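Local coordinates for protein bile acid 7a-dehydratase, BaiE (Clostridium hiranonis DSM 13275, PDB 4L8P) that probably catalyses the 7-alpha-dehydration of bile acids, a lyase reaction that removes water from the steroid nucleus, at residues L36-A41 against Y149-G154. Numbering follows the deposited sequence.
Sequences LNDIEA and YEKIDG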
loop_
_atom_site.group_PDB
_atom_site.type_symbol
_atom_site.label_atom_id
_atom_site.label_comp_id
_atom_site.label_asym_id
_atom_site.label_seq_id
_atom_site.Cartn_x
_atom_site.Cartn_y
_atom_site.Cartn_z
ATOM N N LEU A 36 -16.944 -4.467 8.053
ATOM C CA LEU A 36 -16.089 -4.580 6.871
ATOM C C LEU A 36 -16.371 -3.516 5.838
ATOM O O LEU A 36 -15.445 -2.974 5.228
ATOM C CB LEU A 36 -16.208 -5.947 6.228
ATOM C CG LEU A 36 -15.636 -7.084 7.068
ATOM C CD1 LEU A 36 -16.086 -8.403 6.480
ATOM C CD2 LEU A 36 -14.135 -7.042 7.160
ATOM N N ASN A 37 -17.656 -3.210 5.640
ATOM C CA ASN A 37 -18.018 -2.107 4.753
ATOM C C ASN A 37 -17.449 -0.764 5.214
ATOM O O ASN A 37 -16.945 0.028 4.384
ATOM C CB ASN A 37 -19.544 -1.965 4.623
ATOM C CG ASN A 37 -20.138 -2.962 3.644
ATOM O OD1 ASN A 37 -19.435 -3.509 2.798
ATOM N ND2 ASN A 37 -21.440 -3.173 3.738
ATOM N N ASP A 38 -17.545 -0.489 6.519
ATOM C CA ASP A 38 -16.974 0.749 7.088
ATOM C C ASP A 38 -15.448 0.814 6.905
ATOM O O ASP A 38 -14.905 1.851 6.508
ATOM C CB ASP A 38 -17.355 0.891 8.560
ATOM C CG ASP A 38 -18.804 1.280 8.765
ATOM O OD1 ASP A 38 -19.415 1.933 7.895
ATOM O OD2 ASP A 38 -19.318 0.932 9.837
ATOM N N ILE A 39 -14.775 -0.310 7.126
ATOM C CA ILE A 39 -13.328 -0.364 6.970
ATOM C C ILE A 39 -12.973 -0.034 5.524
ATOM O O ILE A 39 -12.058 0.781 5.260
ATOM C CB ILE A 39 -12.762 -1.717 7.404
ATOM C CG1 ILE A 39 -12.816 -1.837 8.926
ATOM C CG2 ILE A 39 -11.326 -1.927 6.869
ATOM C CD1 ILE A 39 -12.489 -3.240 9.419
ATOM N N GLU A 40 -13.658 -0.680 4.583
ATOM C CA GLU A 40 -13.378 -0.410 3.170
ATOM C C GLU A 40 -13.679 1.042 2.782
ATOM O O GLU A 40 -12.913 1.634 2.033
ATOM C CB GLU A 40 -14.136 -1.396 2.265
ATOM C CG GLU A 40 -13.894 -1.204 0.781
ATOM C CD GLU A 40 -12.437 -1.401 0.337
ATOM O OE1 GLU A 40 -11.610 -1.997 1.064
ATOM O OE2 GLU A 40 -12.115 -0.962 -0.794
ATOM N N ALA A 41 -14.783 1.611 3.271
ATOM C CA ALA A 41 -15.158 3.004 3.000
ATOM C C ALA A 41 -14.086 3.974 3.509
ATOM O O ALA A 41 -13.705 4.913 2.811
ATOM C CB ALA A 41 -16.470 3.313 3.664
ATOM N N TYR A 149 -11.902 9.341 12.426
ATOM C CA TYR A 149 -12.946 9.488 11.416
ATOM C C TYR A 149 -14.296 9.539 12.085
ATOM O O TYR A 149 -14.509 9.004 13.190
ATOM C CB TYR A 149 -12.957 8.314 10.417
ATOM C CG TYR A 149 -11.608 7.953 9.832
ATOM C CD1 TYR A 149 -11.073 8.665 8.743
ATOM C CD2 TYR A 149 -10.860 6.943 10.367
ATOM C CE1 TYR A 149 -9.800 8.343 8.232
ATOM C CE2 TYR A 149 -9.621 6.615 9.850
ATOM C CZ TYR A 149 -9.099 7.315 8.766
ATOM O OH TYR A 149 -7.836 6.981 8.253
ATOM N N GLU A 150 -15.233 10.140 11.386
ATOM C CA GLU A 150 -16.617 10.101 11.830
ATOM C C GLU A 150 -17.552 9.909 10.673
ATOM O O GLU A 150 -17.255 10.301 9.550
ATOM C CB GLU A 150 -16.943 11.315 12.664
ATOM C CG GLU A 150 -17.125 12.599 11.922
ATOM C CD GLU A 150 -17.504 13.735 12.866
ATOM O OE1 GLU A 150 -18.430 13.567 13.699
ATOM O OE2 GLU A 150 -16.881 14.797 12.758
ATOM N N LYS A 151 -18.678 9.272 10.970
ATOM C CA LYS A 151 -19.662 8.900 9.968
ATOM C C LYS A 151 -20.894 9.779 10.210
ATOM O O LYS A 151 -21.450 9.794 11.305
ATOM C CB LYS A 151 -20.037 7.425 10.086
ATOM C CG LYS A 151 -20.782 6.904 8.861
ATOM C CD LYS A 151 -21.119 5.419 9.007
ATOM C CE LYS A 151 -21.564 4.807 7.701
ATOM N NZ LYS A 151 -21.889 3.361 7.902
ATOM N N ILE A 152 -21.276 10.521 9.175
ATOM C CA ILE A 152 -22.392 11.471 9.243
ATOM C C ILE A 152 -23.281 11.197 8.046
ATOM O O ILE A 152 -22.791 11.190 6.909
ATOM C CB ILE A 152 -21.878 12.926 9.225
ATOM C CG1 ILE A 152 -21.022 13.195 10.471
ATOM C CG2 ILE A 152 -23.065 13.896 9.135
ATOM C CD1 ILE A 152 -20.202 14.468 10.418
ATOM N N ASP A 153 -24.572 10.922 8.307
ATOM C CA ASP A 153 -25.556 10.610 7.263
ATOM C C ASP A 153 -25.062 9.601 6.231
ATOM O O ASP A 153 -25.171 9.832 5.027
ATOM C CB ASP A 153 -26.041 11.909 6.585
ATOM C CG ASP A 153 -26.637 12.916 7.576
ATOM O OD1 ASP A 153 -27.162 12.512 8.639
ATOM O OD2 ASP A 153 -26.577 14.128 7.291
ATOM N N GLY A 154 -24.455 8.510 6.708
ATOM C CA GLY A 154 -24.023 7.389 5.863
ATOM C C GLY A 154 -22.647 7.478 5.225
ATOM O O GLY A 154 -22.210 6.555 4.535
HETATM O O HOH W 1 -21.558 2.086 10.950
#
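Asp38 and Lys151 join the long helix 22-55 to the end of strand 137-152 by one salt bridge, in the SnoaL-like, cystatin-like fold, where a helix packs against a curved antiparallel sheet. The backbones stay well apart, with 9.1 Å between Asp38 CA and Lys151 CA, and two side chains span the gap, burying just 68 Å². Along the helix, Leu36 faces the other subunits of the three-chain assembly, packing on Leu36 of the second and Ile33 of the third, while Asn37 ND2 hydrogen-bonds Glu32 of the second subunit. Asp38 then reaches the sheet of its own chain. Its CG lies anti to the carbonyl carbon (chi1 -74°), which sets CG beside the backbone N and lets OD1 meet the lysine. Lys151 starts with CG anti to the backbone N (chi1 -165°) and runs fully extended from there, meeting the aspartate at about a right angle. Lys151 NZ donates to Asp38 OD1 at 2.9 Å, to the syn lone pair of that oxygen, on the side of Asp38 OD2; Lys151 CE follows at 3.6 Å from the same Asp38 OD1. The second aspartate oxygen is served by solvent: a water donates to Asp38 OD2 at 2.8 Å. The same water's oxygen accepts a weak hydrogen bond from Lys151 NZ, 3.3 Å away. Asp38 OD1 also takes a hydrogen bond from Trp156 NE1 on the adjoining strand 155-172; two donors thus grip one oxygen, which probably limits rotation of the carboxylate and would be expected to favour its ionised form. Further along, Ile39 packs on Ile109 and Ile111 of strand 98-111, and Glu40 pairs with Lys43 of the second subunit. Ala41 CB touches Trp156, against which Lys151 also rests and whose NE1 is the donor to Asp38 OD1.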